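Local coordinates for actin-related protein 8 (Homo sapiens, PDB 4FO0) that binds ATP with low basal ATPase activity, does not polymerize, and is a proposed core subunit of the INO80 chromatin-remodelling complex, at residues Y209-K215 / A589-W593; Y199-L203 / L570-Q574; I86-S92 / Q324-G328; V82-I86 / L355-M359. All coordinates share one frame; numbering follows the deposited sequence.

Contact 1: Y209-K215 / A589-W593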
loop_
_atom_site.group_PDB
_atom_site.type_symbol
_atom_site.label_atom_id
_atom_site.label_comp_id
_atom_site.label_asym_id
_atom_site.label_seq_id
_atom_site.Cartn_x
_atom_site.Cartn_y
_atom_site.Cartn_z
ATOM N N TYR A 209 -14.079 6.314 -2.613
ATOM C CA TYR A 209 -14.527 4.943 -2.877
ATOM C C TYR A 209 -15.459 4.900 -4.072
ATOM O O TYR A 209 -15.977 5.912 -4.504
ATOM C CB TYR A 209 -15.260 4.358 -1.650
ATOM C CG TYR A 209 -16.330 5.284 -1.135
ATOM C CD1 TYR A 209 -16.053 6.206 -0.131
ATOM C CD2 TYR A 209 -17.599 5.284 -1.692
ATOM C CE1 TYR A 209 -17.025 7.085 0.320
ATOM C CE2 TYR A 209 -18.578 6.164 -1.246
ATOM C CZ TYR A 209 -18.283 7.057 -0.242
ATOM O OH TYR A 209 -19.248 7.922 0.194
ATOM N N ASN A 210 -15.678 3.710 -4.599
ATOM C CA ASN A 210 -16.605 3.548 -5.688
ATOM C C ASN A 210 -17.906 2.943 -5.154
ATOM O O ASN A 210 -17.917 1.801 -4.688
ATOM C CB ASN A 210 -15.960 2.656 -6.740
ATOM C CG ASN A 210 -16.896 2.321 -7.877
ATOM O OD1 ASN A 210 -18.081 2.037 -7.668
ATOM N ND2 ASN A 210 -16.364 2.340 -9.099
ATOM N N LYS A 211 -18.994 3.710 -5.206
ATOM C CA LYS A 211 -20.260 3.276 -4.605
ATOM C C LYS A 211 -20.703 1.906 -5.097
ATOM O O LYS A 211 -21.039 1.026 -4.304
ATOM C CB LYS A 211 -21.373 4.292 -4.858
ATOM C CG LYS A 211 -21.209 5.606 -4.115
ATOM C CD LYS A 211 -22.316 6.575 -4.520
ATOM C CE LYS A 211 -22.095 7.965 -3.938
ATOM N NZ LYS A 211 -20.807 8.583 -4.387
ATOM N N GLN A 212 -20.701 1.719 -6.410
ATOM C CA GLN A 212 -21.130 0.449 -6.960
ATOM C C GLN A 212 -20.355 -0.732 -6.384
ATOM O O GLN A 212 -20.933 -1.761 -6.032
ATOM C CB GLN A 212 -20.995 0.452 -8.477
ATOM C CG GLN A 212 -21.925 -0.565 -9.126
ATOM C CD GLN A 212 -21.260 -1.355 -10.235
ATOM O OE1 GLN A 212 -20.351 -0.865 -10.916
ATOM N NE2 GLN A 212 -21.710 -2.594 -10.422
ATOM N N HIS A 213 -19.039 -0.571 -6.309
ATOM C CA HIS A 213 -18.146 -1.636 -5.872
ATOM C C HIS A 213 -18.266 -1.948 -4.406
ATOM O O HIS A 213 -18.211 -3.115 -4.012
ATOM C CB HIS A 213 -16.705 -1.266 -6.175
ATOM C CG HIS A 213 -16.404 -1.250 -7.631
ATOM N ND1 HIS A 213 -15.244 -0.719 -8.149
ATOM C CD2 HIS A 213 -17.122 -1.699 -8.687
ATOM C CE1 HIS A 213 -15.260 -0.842 -9.463
ATOM N NE2 HIS A 213 -16.386 -1.440 -9.813
ATOM N N VAL A 214 -18.372 -0.898 -3.599
ATOM C CA VAL A 214 -18.634 -1.051 -2.178
ATOM C C VAL A 214 -19.955 -1.799 -1.991
ATOM O O VAL A 214 -20.021 -2.792 -1.255
ATOM C CB VAL A 214 -18.692 0.309 -1.512
ATOM C CG1 VAL A 214 -19.046 0.181 -0.034
ATOM C CG2 VAL A 214 -17.369 0.990 -1.695
ATOM N N LYS A 215 -20.994 -1.336 -2.684
ATOM C CA LYS A 215 -22.286 -2.015 -2.682
ATOM C C LYS A 215 -22.096 -3.518 -2.882
ATOM O O LYS A 215 -22.552 -4.328 -2.078
ATOM C CB LYS A 215 -23.173 -1.441 -3.782
ATOM C CG LYS A 215 -24.576 -2.015 -3.839
ATOM C CD LYS A 215 -25.284 -1.660 -5.152
ATOM C CE LYS A 215 -24.852 -2.579 -6.294
ATOM N NZ LYS A 215 -25.344 -2.122 -7.629
ATOM N N ALA A 589 -24.867 4.965 6.744
ATOM C CA ALA A 589 -23.413 5.030 6.694
ATOM C C ALA A 589 -22.865 6.173 7.550
ATOM O O ALA A 589 -23.370 7.295 7.502
ATOM C CB ALA A 589 -22.927 5.143 5.257
ATOM N N ALA A 590 -21.824 5.867 8.324
ATOM C CA ALA A 590 -21.142 6.839 9.179
ATOM C C ALA A 590 -20.687 8.061 8.400
ATOM O O ALA A 590 -20.705 9.186 8.907
ATOM C CB ALA A 590 -19.948 6.192 9.862
ATOM N N PHE A 591 -20.259 7.828 7.168
ATOM C CA PHE A 591 -19.876 8.917 6.295
ATOM C C PHE A 591 -21.050 9.244 5.382
ATOM O O PHE A 591 -22.037 8.505 5.323
ATOM C CB PHE A 591 -18.660 8.510 5.472
ATOM C CG PHE A 591 -18.834 7.209 4.773
ATOM C CD1 PHE A 591 -18.574 6.023 5.430
ATOM C CD2 PHE A 591 -19.301 7.167 3.471
ATOM C CE1 PHE A 591 -18.745 4.814 4.789
ATOM C CE2 PHE A 591 -19.471 5.964 2.826
ATOM C CZ PHE A 591 -19.194 4.786 3.485
ATOM N N VAL A 592 -20.946 10.359 4.672
ATOM C CA VAL A 592 -21.968 10.720 3.707
ATOM C C VAL A 592 -21.831 9.874 2.442
ATOM O O VAL A 592 -20.954 10.106 1.613
ATOM C CB VAL A 592 -21.895 12.215 3.368
ATOM C CG1 VAL A 592 -22.883 12.562 2.271
ATOM C CG2 VAL A 592 -22.168 13.031 4.613
ATOM N N TRP A 593 -22.697 8.879 2.310
ATOM C CA TRP A 593 -22.695 8.030 1.130
ATOM C C TRP A 593 -22.717 8.887 -0.135
ATOM O O TRP A 593 -21.826 8.790 -0.990
ATOM C CB TRP A 593 -23.886 7.075 1.165
ATOM C CG TRP A 593 -23.963 6.162 -0.004
ATOM C CD1 TRP A 593 -24.797 6.272 -1.081
ATOM C CD2 TRP A 593 -23.177 4.988 -0.221
ATOM N NE1 TRP A 593 -24.577 5.235 -1.959
ATOM C CE2 TRP A 593 -23.588 4.432 -1.455
ATOM C CE3 TRP A 593 -22.160 4.353 0.503
ATOM C CZ2 TRP A 593 -23.020 3.271 -1.978
ATOM C CZ3 TRP A 593 -21.596 3.193 -0.016
ATOM C CH2 TRP A 593 -22.029 2.666 -1.245
ATOM O OXT TRP A 593 -23.616 9.714 -0.312
#
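K211, in the first turn of helix 211-225, and the C-terminal residue W593 make the nearest backbone approach, with CA atoms 7.8 Å apart, so side chains bridge most of the gap between the helix start and the loop that ends the chain. The indole of W593 is the main surface met. K211 lays its aliphatic chain over one face, its CG standing 4.1 Å from the centroid of the six-membered ring in a CH-pi contact, displaced toward the rim. V214 comes instead at the indole edge, in the ring plane, with CG1 3.9 Å from CZ3 of W593. The K211 chain runs extended to CE, which passes the terminal carboxylate, and the bend at its last torsion (60°) sets where NZ points, 3.6 Å from W593 O; its cation-pi distance to the five-membered ring is long, a weak attraction at most.

The polar link comes from Y209, whose OH donates to W593 O over 3.0 Å. The bond approaches well off the carbonyl direction, with a C=O...donor angle of 112°. F591 completes an aromatic cluster with Y209 and W593: its ring sits 5.1 Å from that of Y209, centroid to centroid, with the planes inclined at 58°.

At the helix start, N210 is the N-cap, OD1 accepting from H213 N. F591 rests on strand 229-234 through V232, H233 and Q234, while W593 packs on L585 and R586 of helix 583-588, so the chain terminus is lodged between the sheet and two helices.

Contact 2: Y199-L203 / L570-Q574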
loop_
_atom_site.group_PDB
_atom_site.type_symbol
_atom_site.label_atom_id
_atom_site.label_comp_id
_atom_site.label_asym_id
_atom_site.label_seq_id
_atom_site.Cartn_x
_atom_site.Cartn_y
_atom_site.Cartn_z
ATOM N N TYR A 199 -20.981 -14.060 13.352
ATOM C CA TYR A 199 -20.036 -12.949 13.279
ATOM C C TYR A 199 -20.588 -11.721 12.582
ATOM O O TYR A 199 -21.507 -11.798 11.767
ATOM C CB TYR A 199 -18.752 -13.371 12.578
ATOM C CG TYR A 199 -17.907 -14.294 13.397
ATOM C CD1 TYR A 199 -16.810 -13.818 14.105
ATOM C CD2 TYR A 199 -18.208 -15.643 13.476
ATOM C CE1 TYR A 199 -16.022 -14.674 14.861
ATOM C CE2 TYR A 199 -17.438 -16.499 14.229
ATOM C CZ TYR A 199 -16.346 -16.024 14.926
ATOM O OH TYR A 199 -15.578 -16.905 15.681
ATOM N N ARG A 200 -19.997 -10.587 12.923
ATOM C CA ARG A 200 -20.211 -9.348 12.217
ATOM C C ARG A 200 -18.885 -8.887 11.639
ATOM O O ARG A 200 -17.813 -9.361 12.033
ATOM C CB ARG A 200 -20.768 -8.282 13.150
ATOM C CG ARG A 200 -22.254 -8.411 13.359
ATOM C CD ARG A 200 -22.726 -7.431 14.408
ATOM N NE ARG A 200 -22.010 -7.641 15.659
ATOM C CZ ARG A 200 -22.163 -6.886 16.738
ATOM N NH1 ARG A 200 -23.018 -5.873 16.712
ATOM N NH2 ARG A 200 -21.464 -7.145 17.834
ATOM N N CYS A 201 -18.969 -7.939 10.718
ATOM C CA CYS A 201 -17.814 -7.501 9.959
ATOM C C CYS A 201 -17.624 -5.984 9.935
ATOM O O CYS A 201 -18.558 -5.221 9.704
ATOM C CB CYS A 201 -17.947 -8.008 8.527
ATOM S SG CYS A 201 -16.680 -7.374 7.432
ATOM N N ILE A 202 -16.397 -5.547 10.162
ATOM C CA ILE A 202 -16.049 -4.172 9.871
ATOM C C ILE A 202 -15.201 -4.129 8.606
ATOM O O ILE A 202 -14.088 -4.660 8.576
ATOM C CB ILE A 202 -15.257 -3.565 11.005
ATOM C CG1 ILE A 202 -16.053 -3.688 12.320
ATOM C CG2 ILE A 202 -14.869 -2.138 10.637
ATOM C CD1 ILE A 202 -16.436 -2.371 12.949
ATOM N N LEU A 203 -15.742 -3.506 7.566
ATOM C CA LEU A 203 -15.051 -3.364 6.295
ATOM C C LEU A 203 -14.477 -1.961 6.092
ATOM O O LEU A 203 -15.217 -0.975 6.016
ATOM C CB LEU A 203 -15.993 -3.689 5.133
ATOM C CG LEU A 203 -15.405 -3.542 3.716
ATOM C CD1 LEU A 203 -14.180 -4.433 3.520
ATOM C CD2 LEU A 203 -16.432 -3.856 2.645
ATOM N N LEU A 570 -24.617 1.737 13.654
ATOM C CA LEU A 570 -24.090 1.681 12.294
ATOM C C LEU A 570 -24.360 0.353 11.600
ATOM O O LEU A 570 -24.481 0.313 10.384
ATOM C CB LEU A 570 -22.591 1.988 12.271
ATOM C CG LEU A 570 -22.169 3.368 12.793
ATOM C CD1 LEU A 570 -20.652 3.552 12.731
ATOM C CD2 LEU A 570 -22.871 4.477 12.033
ATOM N N TRP A 571 -24.474 -0.724 12.373
ATOM C CA TRP A 571 -24.616 -2.066 11.799
ATOM C C TRP A 571 -25.737 -2.184 10.784
ATOM O O TRP A 571 -26.861 -1.750 11.023
ATOM C CB TRP A 571 -24.789 -3.126 12.891
ATOM C CG TRP A 571 -23.634 -3.172 13.822
ATOM C CD1 TRP A 571 -23.587 -2.678 15.085
ATOM C CD2 TRP A 571 -22.335 -3.715 13.552
ATOM N NE1 TRP A 571 -22.341 -2.891 15.633
ATOM C CE2 TRP A 571 -21.555 -3.527 14.711
ATOM C CE3 TRP A 571 -21.759 -4.340 12.447
ATOM C CZ2 TRP A 571 -20.226 -3.940 14.795
ATOM C CZ3 TRP A 571 -20.442 -4.755 12.534
ATOM C CH2 TRP A 571 -19.690 -4.550 13.695
ATOM N N ILE A 572 -25.416 -2.774 9.643
ATOM C CA ILE A 572 -26.430 -3.124 8.672
ATOM C C ILE A 572 -26.524 -4.627 8.673
ATOM O O ILE A 572 -25.514 -5.309 8.513
ATOM C CB ILE A 572 -26.061 -2.647 7.269
ATOM C CG1 ILE A 572 -25.975 -1.118 7.232
ATOM C CG2 ILE A 572 -27.072 -3.158 6.260
ATOM C CD1 ILE A 572 -25.507 -0.566 5.900
ATOM N N TYR A 573 -27.735 -5.145 8.856
ATOM C CA TYR A 573 -27.931 -6.579 9.011
ATOM C C TYR A 573 -28.458 -7.227 7.753
ATOM O O TYR A 573 -29.035 -6.562 6.891
ATOM C CB TYR A 573 -28.838 -6.875 10.215
ATOM C CG TYR A 573 -28.188 -6.484 11.526
ATOM C CD1 TYR A 573 -27.306 -7.353 12.169
ATOM C CD2 TYR A 573 -28.417 -5.228 12.100
ATOM C CE1 TYR A 573 -26.679 -6.997 13.366
ATOM C CE2 TYR A 573 -27.796 -4.860 13.299
ATOM C CZ TYR A 573 -26.929 -5.753 13.926
ATOM O OH TYR A 573 -26.304 -5.414 15.108
ATOM N N GLN A 574 -28.245 -8.536 7.659
ATOM C CA GLN A 574 -28.610 -9.299 6.474
ATOM C C GLN A 574 -29.987 -8.995 5.912
ATOM O O GLN A 574 -30.129 -8.748 4.711
ATOM C CB GLN A 574 -28.537 -10.784 6.763
ATOM C CG GLN A 574 -27.159 -11.359 6.777
ATOM C CD GLN A 574 -27.184 -12.839 6.449
ATOM O OE1 GLN A 574 -27.968 -13.282 5.607
ATOM N NE2 GLN A 574 -26.338 -13.615 7.119
#
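NH1 of R200 is the polar atom on which the contact turns, lying over the face of W571 with the hydroxyl of Y573 to one side. Its distance of 3.2 Å to W571 NE1 joins two donors, so the closeness reflects stacking and not a hydrogen bond. The guanidinium lies flat on the indole, planes 30° apart, and CZ stands 4.3 Å from the centroid of the six-membered ring, over the face, which meets the geometry of a cation-pi interaction. The aliphatic part of the same side chain adds to it: CD of R200 is 3.8 Å from that centroid, close to the ring normal, a CH-pi contact. A bend at the third torsion of R200 (-57°) lets the chain run along the indole and still fold the guanidinium back onto it.

Strand 200-205 and strand 572-573 belong to one mixed sheet of the actin fold, but they are not neighbours in it: strand 229-234 pairs with both, parallel to the first and antiparallel to the second. The W571 side chain therefore reaches across the intervening strand, touching V231 on it and I17 on strand 17-21. On the far rim of the indole, C201 O approaches the ring edge near its plane, 3.4 Å from CZ3 of W571. I202 supplies apolar packing there, CG1 lying 4.0 Å from CH2 of W571.

Y573 borders the arginine obliquely, its OH 3.7 Å from R200 NH1. Y573 is also the N-cap residue of helix 574-580, where its backbone N bonds to E576 OE2. The carbonyl of W571 is held separately, by R588 NH1.

Contact 3: I86-S92 / Q324-G328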
loop_
_atom_site.group_PDB
_atom_site.type_symbol
_atom_site.label_atom_id
_atom_site.label_comp_id
_atom_site.label_asym_id
_atom_site.label_seq_id
_atom_site.Cartn_x
_atom_site.Cartn_y
_atom_site.Cartn_z
ATOM N N ILE A 86 18.118 17.426 -3.875
ATOM C CA ILE A 86 19.092 16.766 -3.017
ATOM C C ILE A 86 20.247 17.717 -2.709
ATOM O O ILE A 86 20.606 17.944 -1.549
ATOM C CB ILE A 86 19.631 15.485 -3.671
ATOM C CG1 ILE A 86 18.558 14.396 -3.681
ATOM C CG2 ILE A 86 20.863 14.986 -2.950
ATOM C CD1 ILE A 86 18.997 13.119 -4.410
ATOM N N TRP A 87 20.819 18.258 -3.777
ATOM C CA TRP A 87 21.863 19.271 -3.719
ATOM C C TRP A 87 21.459 20.476 -2.881
ATOM O O TRP A 87 22.229 20.967 -2.065
ATOM C CB TRP A 87 22.156 19.755 -5.138
ATOM C CG TRP A 87 23.298 20.707 -5.223
ATOM C CD1 TRP A 87 23.241 22.028 -5.547
ATOM C CD2 TRP A 87 24.680 20.409 -4.981
ATOM N NE1 TRP A 87 24.500 22.570 -5.527
ATOM C CE2 TRP A 87 25.403 21.596 -5.188
ATOM C CE3 TRP A 87 25.376 19.250 -4.617
ATOM C CZ2 TRP A 87 26.790 21.662 -5.031
ATOM C CZ3 TRP A 87 26.751 19.315 -4.473
ATOM C CH2 TRP A 87 27.443 20.514 -4.676
ATOM N N SER A 88 20.247 20.959 -3.119
ATOM C CA SER A 88 19.738 22.139 -2.453
ATOM C C SER A 88 19.725 22.007 -0.926
ATOM O O SER A 88 19.813 22.999 -0.216
ATOM C CB SER A 88 18.343 22.468 -2.985
ATOM O OG SER A 88 17.399 22.494 -1.929
ATOM N N LYS A 89 19.620 20.784 -0.427
ATOM C CA LYS A 89 19.520 20.544 1.008
ATOM C C LYS A 89 20.888 20.234 1.590
ATOM O O LYS A 89 21.530 19.263 1.208
ATOM C CB LYS A 89 18.559 19.388 1.277
ATOM C CG LYS A 89 18.432 18.975 2.733
ATOM C CD LYS A 89 17.273 17.985 2.896
ATOM C CE LYS A 89 17.062 17.608 4.357
ATOM N NZ LYS A 89 15.806 16.860 4.587
ATOM N N LYS A 90 21.347 21.072 2.508
ATOM C CA LYS A 90 22.677 20.896 3.055
ATOM C C LYS A 90 22.668 19.732 4.020
ATOM O O LYS A 90 21.602 19.269 4.442
ATOM C CB LYS A 90 23.136 22.162 3.774
ATOM C CG LYS A 90 23.070 23.419 2.932
ATOM C CD LYS A 90 23.972 23.325 1.717
ATOM C CE LYS A 90 24.659 24.657 1.470
ATOM N NZ LYS A 90 25.569 24.978 2.606
ATOM N N MET A 91 23.855 19.265 4.378
ATOM C CA MET A 91 23.955 18.180 5.334
ATOM C C MET A 91 24.033 18.730 6.749
ATOM O O MET A 91 24.043 19.944 6.941
ATOM C CB MET A 91 25.144 17.291 5.003
ATOM C CG MET A 91 24.982 16.604 3.657
ATOM S SD MET A 91 26.080 15.190 3.475
ATOM C CE MET A 91 27.680 16.009 3.494
ATOM N N SER A 92 24.069 17.839 7.735
ATOM C CA SER A 92 24.032 18.248 9.135
ATOM C C SER A 92 25.194 19.158 9.513
ATOM O O SER A 92 25.046 20.045 10.353
ATOM C CB SER A 92 24.004 17.029 10.056
ATOM O OG SER A 92 22.744 16.383 9.995
ATOM N N GLN A 324 19.729 12.687 4.287
ATOM C CA GLN A 324 20.785 13.438 3.585
ATOM C C GLN A 324 22.181 13.016 4.007
ATOM O O GLN A 324 23.124 13.051 3.212
ATOM C CB GLN A 324 20.672 14.940 3.834
ATOM C CG GLN A 324 19.674 15.644 2.972
ATOM C CD GLN A 324 20.039 15.628 1.498
ATOM O OE1 GLN A 324 19.303 15.073 0.676
ATOM N NE2 GLN A 324 21.158 16.266 1.150
ATOM N N ASP A 325 22.309 12.623 5.264
ATOM C CA ASP A 325 23.619 12.426 5.865
ATOM C C ASP A 325 24.283 11.103 5.510
ATOM O O ASP A 325 25.483 10.928 5.738
ATOM C CB ASP A 325 23.540 12.640 7.376
ATOM C CG ASP A 325 23.059 14.039 7.734
ATOM O OD1 ASP A 325 23.404 14.999 7.008
ATOM O OD2 ASP A 325 22.320 14.178 8.729
ATOM N N ILE A 326 23.509 10.185 4.940
ATOM C CA ILE A 326 24.053 8.950 4.391
ATOM C C ILE A 326 24.452 9.228 2.950
ATOM O O ILE A 326 23.596 9.428 2.086
ATOM C CB ILE A 326 23.005 7.811 4.394
ATOM C CG1 ILE A 326 22.545 7.488 5.808
ATOM C CG2 ILE A 326 23.560 6.552 3.759
ATOM C CD1 ILE A 326 21.524 6.362 5.841
ATOM N N SER A 327 25.748 9.246 2.679
ATOM C CA SER A 327 26.205 9.649 1.356
ATOM C C SER A 327 27.444 8.884 0.956
ATOM O O SER A 327 28.003 8.133 1.754
ATOM C CB SER A 327 26.510 11.148 1.344
ATOM O OG SER A 327 27.600 11.450 2.206
ATOM N N GLY A 328 27.868 9.078 -0.287
ATOM C CA GLY A 328 29.013 8.365 -0.828
ATOM C C GLY A 328 28.656 7.013 -1.415
ATOM O O GLY A 328 27.488 6.621 -1.459
#
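Q324 turns at its second torsion (-65°), which folds its amide back toward the end of helix 71-88, while K89 keeps a fully extended chain, CG opposite the backbone N (chi1 176°), and runs across the glutamine. The two side chains cross obliquely at their methylenes, with K89 CD 3.4 Å from Q324 CG. The folded amide brings NE2 of Q324 to the end of the helix, where it donates to I86 O over 3.2 Å; the N-H...O angle of 127° makes this bond weak. The same I86 O accepts from K89 N, so this carbonyl at the helix end has one backbone donor and one weak side-chain donor.

At the other end of the contact D325 grips S92 with both carboxylate oxygens. OD1 of D325 receives S92 N over 3.0 Å, and OD2 receives S92 OG over 2.6 Å; each oxygen is met on its syn side, somewhat out of the carboxylate plane. One residue thus pairs backbone and hydroxyl of the serine at once, a fork that fixes the rotation of the carboxylate. M91 lies between the two polar zones: its CB is 3.5 Å from D325 OD1, and its SD passes Q324 O at 3.7 Å.

The contact joins the C-terminal end of helix 71-88 and the residues after it to the loop between helix 306-319 and strand 330-336. R97 borders it on I86 and S327 and reaches Q324 O in a weak hydrogen bond, L355 of helix 353-359 touches Q324, and K89 leans on F519 and H522 of helix 516-527.

Contact 4: V82-I86 / L355-M359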
loop_
_atom_site.group_PDB
_atom_site.type_symbol
_atom_site.label_atom_id
_atom_site.label_comp_id
_atom_site.label_asym_id
_atom_site.label_seq_id
_atom_site.Cartn_x
_atom_site.Cartn_y
_atom_site.Cartn_z
ATOM N N VAL A 82 14.744 15.760 -8.677
ATOM C CA VAL A 82 15.202 15.036 -7.487
ATOM C C VAL A 82 16.612 15.468 -7.125
ATOM O O VAL A 82 16.898 15.847 -5.990
ATOM C CB VAL A 82 15.197 13.487 -7.698
ATOM C CG1 VAL A 82 15.581 12.782 -6.419
ATOM C CG2 VAL A 82 13.817 13.003 -8.155
ATOM N N ASP A 83 17.497 15.417 -8.110
ATOM C CA ASP A 83 18.882 15.784 -7.900
ATOM C C ASP A 83 19.023 17.212 -7.412
ATOM O O ASP A 83 19.855 17.496 -6.554
ATOM C CB ASP A 83 19.691 15.559 -9.176
ATOM C CG ASP A 83 20.224 14.117 -9.285
ATOM O OD1 ASP A 83 20.078 13.352 -8.303
ATOM O OD2 ASP A 83 20.805 13.752 -10.336
ATOM N N GLN A 84 18.194 18.104 -7.947
ATOM C CA GLN A 84 18.256 19.511 -7.589
ATOM C C GLN A 84 17.850 19.716 -6.137
ATOM O O GLN A 84 18.452 20.514 -5.411
ATOM C CB GLN A 84 17.358 20.335 -8.509
ATOM C CG GLN A 84 17.268 21.795 -8.100
ATOM C CD GLN A 84 16.211 22.554 -8.862
ATOM O OE1 GLN A 84 15.954 22.291 -10.038
ATOM N NE2 GLN A 84 15.581 23.502 -8.189
ATOM N N ALA A 85 16.820 18.982 -5.732
ATOM C CA ALA A 85 16.336 18.997 -4.363
ATOM C C ALA A 85 17.348 18.400 -3.403
ATOM O O ALA A 85 17.418 18.793 -2.245
ATOM C CB ALA A 85 15.018 18.237 -4.271
ATOM N N ILE A 86 18.118 17.426 -3.875
ATOM C CA ILE A 86 19.092 16.766 -3.017
ATOM C C ILE A 86 20.247 17.717 -2.709
ATOM O O ILE A 86 20.606 17.944 -1.549
ATOM C CB ILE A 86 19.631 15.485 -3.671
ATOM C CG1 ILE A 86 18.558 14.396 -3.681
ATOM C CG2 ILE A 86 20.863 14.986 -2.950
ATOM C CD1 ILE A 86 18.997 13.119 -4.410
ATOM N N LEU A 355 18.860 7.113 -2.248
ATOM C CA LEU A 355 18.111 8.298 -1.824
ATOM C C LEU A 355 17.242 8.873 -2.943
ATOM O O LEU A 355 16.145 9.332 -2.704
ATOM C CB LEU A 355 19.059 9.374 -1.306
ATOM C CG LEU A 355 18.462 10.744 -0.972
ATOM C CD1 LEU A 355 17.541 10.689 0.253
ATOM C CD2 LEU A 355 19.595 11.701 -0.726
ATOM N N GLN A 356 17.741 8.828 -4.169
ATOM C CA GLN A 356 16.973 9.276 -5.316
ATOM C C GLN A 356 15.614 8.590 -5.428
ATOM O O GLN A 356 14.588 9.254 -5.588
ATOM C CB GLN A 356 17.769 9.053 -6.597
ATOM C CG GLN A 356 19.024 9.900 -6.690
ATOM C CD GLN A 356 19.903 9.470 -7.841
ATOM O OE1 GLN A 356 20.297 8.309 -7.931
ATOM N NE2 GLN A 356 20.186 10.388 -8.745
ATOM N N ALA A 357 15.607 7.262 -5.348
ATOM C CA ALA A 357 14.401 6.491 -5.617
ATOM C C ALA A 357 13.213 6.848 -4.703
ATOM O O ALA A 357 12.112 7.090 -5.183
ATOM C CB ALA A 357 14.710 5.013 -5.548
ATOM N N PRO A 358 13.432 6.858 -3.383
ATOM C CA PRO A 358 12.357 7.212 -2.444
ATOM C C PRO A 358 11.871 8.632 -2.676
ATOM O O PRO A 358 10.696 8.923 -2.472
ATOM C CB PRO A 358 13.037 7.135 -1.069
ATOM C CG PRO A 358 14.238 6.291 -1.281
ATOM C CD PRO A 358 14.671 6.442 -2.708
ATOM N N MET A 359 12.775 9.514 -3.089
ATOM C CA MET A 359 12.412 10.901 -3.350
ATOM C C MET A 359 11.607 11.095 -4.626
ATOM O O MET A 359 11.118 12.189 -4.873
ATOM C CB MET A 359 13.645 11.786 -3.407
ATOM C CG MET A 359 14.270 12.022 -2.060
ATOM S SD MET A 359 15.549 13.266 -2.177
ATOM C CE MET A 359 14.713 14.492 -3.182
#
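V82, A85 and I86 put one flank of helix 71-88 against M359, Q356 and L355 of helix 353-359; the short helical axes pass 10.1 Å apart at their closest and cross at 111°, so the helices run steeply across one another and meet over a compact patch.

Apolar packing makes up most of it. M359 lies between the turns of the other helix: its SD lies 3.5 Å from I86 CG1, and the bend at the last torsion (45°) carries CE to 3.9 Å from A85 CB. V82 CG1 sits on the root of the same side chain, 3.7 Å from M359 CB, and also passes Q356 O. I86 and L355 reach toward each other tip to tip, CD1 of the isoleucine 4.0 Å from CD2 of the leucine. Across these, I86 CD1 meets Q356 CG, the two chains crossing at about a right angle.

A single polar bond borders this patch. Q356 NE2 donates to D83 OD1 over 3.0 Å with an N-H...O angle of 153°, reaching the syn side of the carboxylate. The amide and carboxylate planes are nearly coplanar, and the extended glutamine chain beyond CG gives the reach. F519 of helix 516-527 touches M359, and L290 of helix 280-293 touches Q356.

The chemistry implies a patch of methyl and thioether groups in van der Waals contact, with one hydrogen bond at its margin, probably charge-assisted if D83 is ionised; that bond holds the orientation of the amide against the carboxylate, while the M359 thioether packs against V82, A85 and I86.

In the fold
The four contacts form two pairs on opposite sides of the chain's centre. Contacts 1 and 2 have centres 14 Å apart and touch where A590 CB packs 4.0 Å from L570 CD1; strand 200-205 and helix 211-225 follow one another in sequence. Contacts 3 and 4, with centres 10 Å apart, share I86 and helix 71-88, and Q324 OE1 meets L355 CD2 at 3.7 Å. Between the pairs the centres are 38 to 50 Å apart, without touching. The bound ATP lies between them: the side chains of Y209 in contact 1 and L355 in contact 4 are each about 13 Å from it, and all four contacts lie away from the nucleotide pocket.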